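Local coordinates for protein extracellular endo-alpha-(1->5)-L-arabinanase 1 (Bacillus subtilis, PDB 1UV4) that catalyses the internal hydrolysis of alpha-1,5-linked arabinofuranosyl bonds in linear arabinan and branched sugar beet arabinan, helping to break down plant cell walls, at residues P76-Q79 with K84-L87; A183-T188 with N210-I215. One frame throughout, in Å; residues are numbered along the deposited sequence.

Contact 1 of 2, residues P76-Q79 with K84-L87; sequences PDIQ and KYWL. With CA (calcium ion), chain D.
The indole of W86 and the carbonyl of Q79 meet at an oblique angle, CD1 of W86 lying 3.8 Å from O of Q79, while one face of the same ring is overlaid near its rim by CB of K84. The ring of Y85, on the other side of the strand, likewise receives the CD1 methyl of I78 obliquely. Between these residues runs an antiparallel pairing. Q79 and W86 form a hydrogen-bonded pair: N of W86 gives a bond of 2.9 Å to O of Q79, and N of Q79 returns a longer one of 3.2 Å to O of W86. The neighbouring I78–L87 pair is non-hydrogen-bonded, and there CA of I78 approaches O of W86 and CA of L87 approaches O of D77 as CA-H...O contacts. L87 turns its CD1 methyl back across the interface to rest on CB of P76 at 3.9 Å.

D77 extends with CG anti to the backbone N (chi1 -174°), which carries its carboxylate to the calcium ion; OD1 binds the metal at 2.3 Å. OD2 accepts hydrogen bonds from water 1, from N of L136 and probably from the calcium-bound water 2, so the carboxylate is held on both oxygens. Water 1 also donates to O of W86 at 3.0 Å, tying the second strand to the metal ligand. I78 O and Q79 OE1 each accept a bond from a further calcium-bound water, while E135 and D257 also bind calcium at this site. The two segments belong to the hairpin of strands 74-81 and 84-91; strand 99-106 continues the sheet beyond 84-91, and strands 16-20 and 23-29 pack against the face bearing I78 and L87.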
loop_
_atom_site.group_PDB
_atom_site.type_symbol
_atom_site.label_atom_id
_atom_site.label_comp_id
_atom_site.label_asym_id
_atom_site.label_seq_id
_atom_site.Cartn_x
_atom_site.Cartn_y
_atom_site.Cartn_z
ATOM N N PRO A 76 -4.833 -2.484 -2.917
ATOM C CA PRO A 76 -5.902 -1.886 -2.119
ATOM C C PRO A 76 -5.393 -1.370 -0.783
ATOM O O PRO A 76 -4.393 -1.825 -0.242
ATOM C CB PRO A 76 -6.879 -3.031 -1.980
ATOM C CG PRO A 76 -6.038 -4.188 -1.945
ATOM C CD PRO A 76 -4.965 -3.943 -3.031
ATOM N N ASP A 77 -6.151 -0.425 -0.251
ATOM C CA ASP A 77 -5.873 0.110 1.048
ATOM C C ASP A 77 -7.184 0.405 1.737
ATOM O O ASP A 77 -8.061 0.932 1.095
ATOM C CB ASP A 77 -4.987 1.347 0.939
ATOM C CG ASP A 77 -4.581 1.829 2.265
ATOM O OD1 ASP A 77 -3.690 1.176 2.922
ATOM O OD2 ASP A 77 -5.105 2.845 2.838
ATOM N N ILE A 78 -7.289 0.055 3.011
ATOM C CA ILE A 78 -8.586 0.170 3.700
ATOM C C ILE A 78 -8.423 0.715 5.096
ATOM O O ILE A 78 -7.463 0.408 5.797
ATOM C CB ILE A 78 -9.293 -1.191 3.685
ATOM C CG1 ILE A 78 -10.767 -1.041 4.091
ATOM C CG2 ILE A 78 -8.576 -2.202 4.519
ATOM C CD1 ILE A 78 -11.586 -2.277 3.825
ATOM N N GLN A 79 -9.391 1.524 5.491
ATOM C CA GLN A 79 -9.523 2.000 6.859
ATOM C C GLN A 79 -10.981 2.193 7.177
ATOM O O GLN A 79 -11.774 2.495 6.304
ATOM C CB GLN A 79 -8.910 3.375 7.035
ATOM C CG GLN A 79 -7.405 3.471 6.955
ATOM C CD GLN A 79 -6.652 2.944 8.185
ATOM O OE1 GLN A 79 -5.555 2.407 8.041
ATOM N NE2 GLN A 79 -7.237 3.059 9.344
ATOM N N LYS A 84 -17.527 4.648 8.189
ATOM C CA LYS A 84 -17.500 3.873 6.938
ATOM C C LYS A 84 -16.131 3.296 6.718
ATOM O O LYS A 84 -15.165 3.820 7.195
ATOM C CB LYS A 84 -17.789 4.754 5.715
ATOM C CG LYS A 84 -19.229 5.176 5.612
ATOM C CD LYS A 84 -19.478 5.956 4.340
ATOM C CE LYS A 84 -20.907 6.486 4.280
ATOM N NZ LYS A 84 -20.936 7.734 3.485
ATOM N N TYR A 85 -16.084 2.190 5.987
ATOM C CA TYR A 85 -14.857 1.698 5.393
ATOM C C TYR A 85 -14.584 2.452 4.113
ATOM O O TYR A 85 -15.494 2.670 3.316
ATOM C CB TYR A 85 -15.000 0.215 5.049
ATOM C CG TYR A 85 -15.200 -0.695 6.214
ATOM C CD1 TYR A 85 -14.138 -1.047 7.028
ATOM C CD2 TYR A 85 -16.440 -1.278 6.476
ATOM C CE1 TYR A 85 -14.288 -1.899 8.074
ATOM C CE2 TYR A 85 -16.618 -2.122 7.557
ATOM C CZ TYR A 85 -15.527 -2.456 8.347
ATOM O OH TYR A 85 -15.648 -3.314 9.407
ATOM N N TRP A 86 -13.333 2.837 3.933
ATOM C CA TRP A 86 -12.853 3.524 2.732
ATOM C C TRP A 86 -11.794 2.643 2.108
ATOM O O TRP A 86 -10.776 2.326 2.737
ATOM C CB TRP A 86 -12.296 4.898 3.078
ATOM C CG TRP A 86 -13.264 5.693 3.865
ATOM C CD1 TRP A 86 -13.367 5.774 5.215
ATOM C CD2 TRP A 86 -14.300 6.495 3.333
ATOM N NE1 TRP A 86 -14.400 6.619 5.562
ATOM C CE2 TRP A 86 -15.006 7.057 4.410
ATOM C CE3 TRP A 86 -14.716 6.786 2.029
ATOM C CZ2 TRP A 86 -16.070 7.913 4.214
ATOM C CZ3 TRP A 86 -15.784 7.608 1.834
ATOM C CH2 TRP A 86 -16.442 8.181 2.923
ATOM N N LEU A 87 -12.022 2.304 0.860
ATOM C CA LEU A 87 -11.217 1.401 0.094
ATOM C C LEU A 87 -10.617 2.157 -1.089
ATOM O O LEU A 87 -11.360 2.510 -2.013
ATOM C CB LEU A 87 -12.089 0.206 -0.415
ATOM C CG LEU A 87 -11.399 -0.809 -1.337
ATOM C CD1 LEU A 87 -10.212 -1.438 -0.630
ATOM C CD2 LEU A 87 -12.352 -1.897 -1.809
HETATM CA CA CA D . -2.820 1.194 5.042
HETATM O O HOH W 1 -8.021 3.345 3.258
HETATM O O HOH W 2 -4.438 2.997 5.361
HETATM O O HOH W 3 -4.707 -0.019 5.647
HETATM O O HOH W 4 -3.578 0.237 7.490
HETATM O O HOH W 5 -1.709 2.080 6.907
#

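Contact 2 of 2, residues A183-T188 with N210-I215; sequences ALEAPT and NSTYKI
E185 and T212 make the direct side-chain contact, which is van der Waals in kind: the two side chains cross at about a right angle, and the CG2 methyl of T212 stands 3.8 Å from OE2 of E185 and 4.0 Å from its CD. CG of E185 sits between the backbone N and the carbonyl carbon (chi1 66°), and the chain then runs on extended (chi2 165°), so the carboxylate projects from strand 184-192 and reaches the T212 methyl. T212 offers carbon rather than oxygen here because OG1 is turned to other partners, the carbonyl of G252 and NE2 of H267; these bonds fix the rotation of the side chain and hence the place of its methyl.

The polar part of the contact is carried by water. Water 6 lies 2.8 Å from OE1 of E185 and 2.8 Å from O of N210, bridging the carboxylate to the residues that precede strand 212-220. It has more acceptors within reach than protons to give, so the two bonds need not both be made at every moment.

The middle strand 195-203 separates the two segments in the sheet, and its S201 touches both E185 and T212, while the carboxylate of its D203 approaches OE1 of E185. The contact therefore skips over one strand: the long side chain of E185 and the bridging water make up the distance that the backbones leave between them.

E185 is the inferred proton donor, and the side chain of D133, the residue thought to orient it and modulate its pKa, touches that of E185, an arrangement characteristic of the family 43 active site at the centre of the beta-propeller.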
loop_
_atom_site.group_PDB
_atom_site.type_symbol
_atom_site.label_atom_id
_atom_site.label_comp_id
_atom_site.label_asym_id
_atom_site.label_seq_id
_atom_site.Cartn_x
_atom_site.Cartn_y
_atom_site.Cartn_z
ATOM N N ALA A 183 13.275 3.318 -8.126
ATOM C CA ALA A 183 12.749 2.009 -7.807
ATOM C C ALA A 183 12.266 1.910 -6.372
ATOM O O ALA A 183 12.874 1.263 -5.507
ATOM C CB ALA A 183 13.769 0.941 -8.140
ATOM N N LEU A 184 11.154 2.576 -6.108
ATOM C CA LEU A 184 10.455 2.462 -4.845
ATOM C C LEU A 184 8.943 2.620 -5.070
ATOM O O LEU A 184 8.528 3.156 -6.100
ATOM C CB LEU A 184 10.949 3.472 -3.814
ATOM C CG LEU A 184 10.431 4.912 -3.924
ATOM C CD1 LEU A 184 10.915 5.713 -2.716
ATOM C CD2 LEU A 184 10.861 5.525 -5.177
ATOM N N GLU A 185 8.166 2.076 -4.143
ATOM C CA GLU A 185 6.713 2.011 -4.268
ATOM C C GLU A 185 6.059 1.792 -2.925
ATOM O O GLU A 185 6.708 1.590 -1.924
ATOM C CB GLU A 185 6.320 0.859 -5.215
ATOM C CG GLU A 185 6.662 -0.530 -4.676
ATOM C CD GLU A 185 5.976 -1.708 -5.387
ATOM O OE1 GLU A 185 6.453 -2.082 -6.461
ATOM O OE2 GLU A 185 5.002 -2.340 -4.861
ATOM N N ALA A 186 4.741 1.825 -2.938
ATOM C CA ALA A 186 3.959 1.168 -1.864
ATOM C C ALA A 186 4.201 1.823 -0.520
ATOM O O ALA A 186 4.544 1.187 0.440
ATOM C CB ALA A 186 4.251 -0.324 -1.815
ATOM N N PRO A 187 3.888 3.091 -0.408
ATOM C CA PRO A 187 4.045 3.718 0.902
ATOM C C PRO A 187 3.053 3.222 1.959
ATOM O O PRO A 187 1.939 2.840 1.686
ATOM C CB PRO A 187 3.789 5.186 0.598
ATOM C CG PRO A 187 2.800 5.147 -0.513
ATOM C CD PRO A 187 3.312 4.013 -1.401
ATOM N N THR A 188 3.539 3.294 3.211
ATOM C CA THR A 188 2.691 3.211 4.391
ATOM C C THR A 188 3.182 4.255 5.384
ATOM O O THR A 188 4.350 4.500 5.481
ATOM C CB THR A 188 2.663 1.755 4.989
ATOM O OG1 THR A 188 1.679 1.698 6.046
ATOM C CG2 THR A 188 3.950 1.351 5.613
ATOM N N ASN A 210 11.170 -5.834 -11.696
ATOM C CA ASN A 210 10.855 -4.773 -10.736
ATOM C C ASN A 210 9.940 -5.178 -9.599
ATOM O O ASN A 210 9.158 -4.351 -9.114
ATOM C CB ASN A 210 10.289 -3.546 -11.461
ATOM C CG ASN A 210 11.062 -3.194 -12.707
ATOM O OD1 ASN A 210 10.492 -3.081 -13.788
ATOM N ND2 ASN A 210 12.376 -3.037 -12.571
ATOM N N SER A 211 10.115 -6.404 -9.105
ATOM C CA SER A 211 9.454 -6.813 -7.886
ATOM C C SER A 211 10.044 -6.095 -6.683
ATOM O O SER A 211 11.099 -5.466 -6.723
ATOM C CB SER A 211 9.553 -8.315 -7.675
ATOM O OG SER A 211 8.508 -8.698 -6.765
ATOM N N THR A 212 9.321 -6.182 -5.574
ATOM C CA THR A 212 9.820 -5.664 -4.329
ATOM C C THR A 212 11.059 -6.451 -3.882
ATOM O O THR A 212 11.237 -7.592 -4.223
ATOM C CB THR A 212 8.762 -5.743 -3.233
ATOM O OG1 THR A 212 8.252 -7.070 -3.170
ATOM C CG2 THR A 212 7.579 -4.831 -3.511
ATOM N N TYR A 213 11.890 -5.800 -3.087
ATOM C CA TYR A 213 13.195 -6.307 -2.685
ATOM C C TYR A 213 13.478 -6.063 -1.191
ATOM O O TYR A 213 13.967 -6.959 -0.515
ATOM C CB TYR A 213 14.281 -5.596 -3.524
ATOM C CG TYR A 213 15.667 -6.139 -3.440
ATOM C CD1 TYR A 213 15.916 -7.513 -3.585
ATOM C CD2 TYR A 213 16.760 -5.283 -3.348
ATOM C CE1 TYR A 213 17.204 -8.013 -3.546
ATOM C CE2 TYR A 213 18.051 -5.774 -3.329
ATOM C CZ TYR A 213 18.269 -7.136 -3.432
ATOM O OH TYR A 213 19.550 -7.666 -3.412
ATOM N N LYS A 214 13.229 -4.855 -0.689
ATOM C CA LYS A 214 13.446 -4.556 0.721
ATOM C C LYS A 214 12.397 -3.573 1.220
ATOM O O LYS A 214 11.777 -2.881 0.439
ATOM C CB LYS A 214 14.804 -3.894 0.931
ATOM C CG LYS A 214 15.981 -4.608 0.405
ATOM C CD LYS A 214 17.243 -3.799 0.738
ATOM C CE LYS A 214 18.349 -4.159 -0.226
ATOM N NZ LYS A 214 19.713 -3.722 0.200
ATOM N N ILE A 215 12.166 -3.550 2.532
ATOM C CA ILE A 215 11.318 -2.575 3.204
ATOM C C ILE A 215 12.222 -1.563 3.893
ATOM O O ILE A 215 13.066 -1.968 4.660
ATOM C CB ILE A 215 10.388 -3.229 4.210
ATOM C CG1 ILE A 215 9.437 -4.177 3.499
ATOM C CG2 ILE A 215 9.620 -2.235 5.010
ATOM C CD1 ILE A 215 8.664 -5.060 4.386
HETATM O O HOH W 6 6.676 -4.489 -7.790
#

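In the fold
Contact 1 closes before contact 2 opens along the chain, and their centres stand 21 Å apart on opposite sides of the centre of the molecule, the nearest atoms about 6 Å from each other. They occupy different four-stranded antiparallel sheets of the propeller: contact 1 joins neighbouring strands 74-81 and 84-91, whereas contact 2 spans strand 195-203, which lies between strands 184-192 and 212-220 in their sheet. Both first segments lie on strands that begin their sheets, near the central axis, and the calcium region connects them: D77 binds the ion, and T188 hydrogen-bonds to E135 and D257, the other carboxylate residues of the calcium site. Metal site and inferred catalytic acid thus share the propeller's core.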